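Local coordinates for protein PTS system, lactose-specific IIBC components (PDB 3NBM) that probably passes a phosphoryl group on to lactose during its uptake, as the IIB domain of a phosphoenolpyruvate-dependent phosphotransferase system, at residues A[31-36]-A[98-103]. Sequence-based numbering, arbitrary orientation. Where two conformers were deposited one is given.
Sequences NLTEVR and KALQFV
A Schellman motif closes the C-terminal end of helix 18-33, and against this closure L100 of helix 96-105 lays one methyl group on T33 and, more loosely, on V35. E34 is the C-prime residue, with a positive phi of 59°; its N bonds to N31 O at 3.2 Å, while V35 N returns to A30 O. This turn lets the CB atoms of T33, just before it, and V35, just after it, both point toward the second helix. L100 holds CG anti to its backbone N (chi1 179°), which carries the branched end over to T33, and its CD2 does the touching. T33 meets that methyl tip to tip: CD2 lies 3.5 Å from T33 OG1 and 3.6 Å from T33 CB, with T33 CG2 slightly farther off. Threonine suits this helix end because its hydroxyl, beside the backbone N, hydrogen-bonds to G29 O within its own helix, so OG1 as well as the carbons can lie against leucine. In one conformer of V35, CG2 comes within 4.3 Å of the same CD2, a loose apolar touch. Leucine is long enough to bridge backbones whose nearest CA atoms, those of T33 and L100, are 8.7 Å apart. Deeper in the fold, A99 and V103 pack on helix 18-33, and V103 also touches strands 7-13 and 56-59 of the parallel sheet; R36, just before strand 37-43, bonds through its backbone to L7.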
ATOM      1  N   ASN A  31      12.727   3.905   7.019  1.00  9.71           N
ATOM      2  CA  ASN A  31      14.164   4.094   7.109  1.00 10.71           C
ATOM      3  C   ASN A  31      14.514   4.966   8.319  1.00 10.98           C
ATOM      4  O   ASN A  31      15.363   4.585   9.121  1.00 12.08           O
ATOM      5  CB  ASN A  31      14.693   4.742   5.848  1.00 11.36           C
ATOM      6  CG  ASN A  31      16.165   4.957   5.902  1.00 14.61           C
ATOM      7  OD1 ASN A  31      16.933   4.013   6.050  1.00 16.33           O
ATOM      8  ND2 ASN A  31      16.577   6.223   5.850  1.00 18.26           N
ATOM      9  N   LEU A  32      13.836   6.104   8.454  1.00 10.81           N
ATOM     10  CA  LEU A  32      14.147   7.050   9.519  1.00 12.01           C
ATOM     11  C   LEU A  32      13.817   6.484  10.899  1.00 11.99           C
ATOM     12  O   LEU A  32      14.503   6.776  11.882  1.00 13.87           O
ATOM     13  CB  LEU A  32      13.428   8.391   9.263  1.00 12.47           C
ATOM     14  CG  LEU A  32      13.916   9.179   8.032  1.00 15.33           C
ATOM     15  CD1 LEU A  32      13.058  10.405   7.731  1.00 18.76           C
ATOM     16  CD2 LEU A  32      15.384   9.619   8.213  1.00 19.13           C
ATOM     17  N   THR A  33      12.755   5.699  10.978  1.00 11.90           N
ATOM     18  CA  THR A  33      12.296   5.091  12.218  1.00 12.00           C
ATOM     19  C   THR A  33      12.996   3.753  12.513  1.00 11.39           C
ATOM     20  O   THR A  33      12.904   3.236  13.632  1.00 12.85           O
ATOM     21  CB  THR A  33      10.773   4.891  12.152  1.00 12.02           C
ATOM     22  OG1 THR A  33      10.202   6.089  11.611  1.00 12.55           O
ATOM     23  CG2 THR A  33      10.176   4.637  13.512  1.00 13.59           C
ATOM     24  N   GLU A  34      13.723   3.226  11.521  1.00 11.82           N
ATOM     25  CA  GLU A  34      14.423   1.956  11.618  1.00 12.04           C
ATOM     26  C   GLU A  34      13.490   0.797  11.924  1.00 12.96           C
ATOM     27  O   GLU A  34      13.729   0.019  12.838  1.00 15.36           O
ATOM     28  CB  GLU A  34      15.551   2.016  12.635  1.00 13.28           C
ATOM     29  CG  GLU A  34      16.581   3.079  12.264  1.00 15.90           C
ATOM     30  CD  GLU A  34      17.531   3.380  13.419  1.00 18.29           C
ATOM     31  OE1 GLU A  34      18.728   3.028  13.344  1.00 21.73           O
ATOM     32  OE2 GLU A  34      17.050   3.938  14.413  1.00 22.16           O
ATOM     33  N   VAL A  35      12.427   0.681  11.122  1.00 12.56           N
ATOM     34  CA  VAL A  35      11.433  -0.386  11.223  0.70 13.56           C
ATOM     35  C   VAL A  35      11.509  -1.235   9.939  1.00 12.07           C
ATOM     36  O   VAL A  35      11.847  -0.713   8.843  1.00 12.11           O
ATOM     37  CB  VAL A  35      10.020   0.221  11.447  0.70 14.28           C
ATOM     38  CG1 VAL A  35       8.933  -0.847  11.432  0.70 16.45           C
ATOM     39  CG2 VAL A  35       9.966   0.965  12.778  0.70 15.96           C
ATOM     40  N   ARG A  36      11.210  -2.521  10.051  1.00 10.14           N
ATOM     41  CA  ARG A  36      11.387  -3.451   8.939  0.50  9.65           C
ATOM     42  C   ARG A  36      10.156  -3.508   8.033  1.00  8.78           C
ATOM     43  O   ARG A  36       9.289  -4.360   8.179  1.00  8.32           O
ATOM     44  CB  ARG A  36      11.776  -4.827   9.442  0.50 10.44           C
ATOM     45  CG  ARG A  36      13.102  -4.812  10.224  0.50 12.81           C
ATOM     46  CD  ARG A  36      13.451  -6.158  10.840  0.50 18.54           C
ATOM     47  NE  ARG A  36      12.499  -6.561  11.871  0.50 21.87           N
ATOM     48  CZ  ARG A  36      12.533  -6.151  13.141  0.50 25.03           C
ATOM     49  NH1 ARG A  36      13.481  -5.323  13.567  0.50 27.39           N
ATOM     50  NH2 ARG A  36      11.607  -6.572  13.990  0.50 26.84           N
ATOM     51  N   LYS A  98       3.494   9.681   9.296  1.00  8.61           N
ATOM     52  CA  LYS A  98       2.106   9.255   9.199  1.00  9.09           C
ATOM     53  C   LYS A  98       1.945   8.081   8.244  1.00  8.41           C
ATOM     54  O   LYS A  98       1.122   7.189   8.503  1.00  8.47           O
ATOM     55  CB  LYS A  98       1.188  10.413   8.767  1.00 10.00           C
ATOM     56  CG  LYS A  98       1.080  11.501   9.837  1.00 14.42           C
ATOM     57  CD  LYS A  98       0.283  12.720   9.354  1.00 20.01           C
ATOM     58  CE  LYS A  98       0.597  13.966  10.207  1.00 24.73           C
ATOM     59  NZ  LYS A  98       2.004  14.519  10.012  1.00 25.41           N
ATOM     60  N   ALA A  99       2.702   8.067   7.148  1.00  8.24           N
ATOM     61  CA  ALA A  99       2.623   6.957   6.174  1.00  7.86           C
ATOM     62  C   ALA A  99       3.036   5.641   6.846  1.00  8.01           C
ATOM     63  O   ALA A  99       2.363   4.630   6.678  1.00  8.25           O
ATOM     64  CB  ALA A  99       3.469   7.274   4.941  1.00  8.38           C
ATOM     65  N   LEU A 100       4.124   5.661   7.613  1.00  8.31           N
ATOM     66  CA  LEU A 100       4.578   4.459   8.303  1.00  8.34           C
ATOM     67  C   LEU A 100       3.546   4.012   9.343  1.00  8.34           C
ATOM     68  O   LEU A 100       3.224   2.835   9.473  1.00  8.40           O
ATOM     69  CB  LEU A 100       5.923   4.724   8.988  1.00  9.21           C
ATOM     70  CG  LEU A 100       6.462   3.525   9.759  1.00 10.65           C
ATOM     71  CD1 LEU A 100       6.821   2.363   8.793  1.00 11.89           C
ATOM     72  CD2 LEU A 100       7.660   3.920  10.589  1.00 12.32           C
ATOM     73  N   GLN A 101       3.043   4.968  10.122  1.00  8.36           N
ATOM     74  CA  GLN A 101       2.027   4.636  11.121  1.00  9.43           C
ATOM     75  C   GLN A 101       0.777   4.018  10.487  1.00  9.14           C
ATOM     76  O   GLN A 101       0.231   3.062  11.004  1.00 10.06           O
ATOM     77  CB  GLN A 101       1.671   5.872  11.917  1.00 11.02           C
ATOM     78  CG  GLN A 101       0.696   5.651  12.989  1.00 15.89           C
ATOM     79  CD  GLN A 101       0.265   6.968  13.578  1.00 20.43           C
ATOM     80  OE1 GLN A 101      -0.315   7.851  12.881  1.00 25.13           O
ATOM     81  NE2 GLN A 101       0.545   7.133  14.863  1.00 20.41           N
ATOM     82  N   PHE A 102       0.371   4.542   9.346  1.00  9.12           N
ATOM     83  CA  PHE A 102      -0.761   4.006   8.614  1.00  8.53           C
ATOM     84  C   PHE A 102      -0.535   2.534   8.245  1.00  8.76           C
ATOM     85  O   PHE A 102      -1.418   1.707   8.408  1.00  9.42           O
ATOM     86  CB  PHE A 102      -0.997   4.847   7.358  1.00  8.44           C
ATOM     87  CG  PHE A 102      -2.136   4.372   6.504  1.00  8.40           C
ATOM     88  CD1 PHE A 102      -3.424   4.842   6.713  1.00 10.81           C
ATOM     89  CD2 PHE A 102      -1.918   3.489   5.464  1.00 10.01           C
ATOM     90  CE1 PHE A 102      -4.462   4.415   5.903  1.00 11.52           C
ATOM     91  CE2 PHE A 102      -2.963   3.080   4.671  1.00 11.01           C
ATOM     92  CZ  PHE A 102      -4.219   3.561   4.890  1.00 11.96           C
ATOM     93  N   VAL A 103       0.650   2.222   7.725  1.00  7.99           N
ATOM     94  CA  VAL A 103       0.970   0.841   7.369  1.00  8.16           C
ATOM     95  C   VAL A 103       0.839  -0.069   8.591  1.00  9.22           C
ATOM     96  O   VAL A 103       0.144  -1.086   8.567  1.00  9.64           O
ATOM     97  CB  VAL A 103       2.380   0.745   6.753  1.00  8.07           C
ATOM     98  CG1 VAL A 103       2.882  -0.708   6.770  1.00  9.98           C
ATOM     99  CG2 VAL A 103       2.393   1.349   5.348  1.00  8.26           C
TER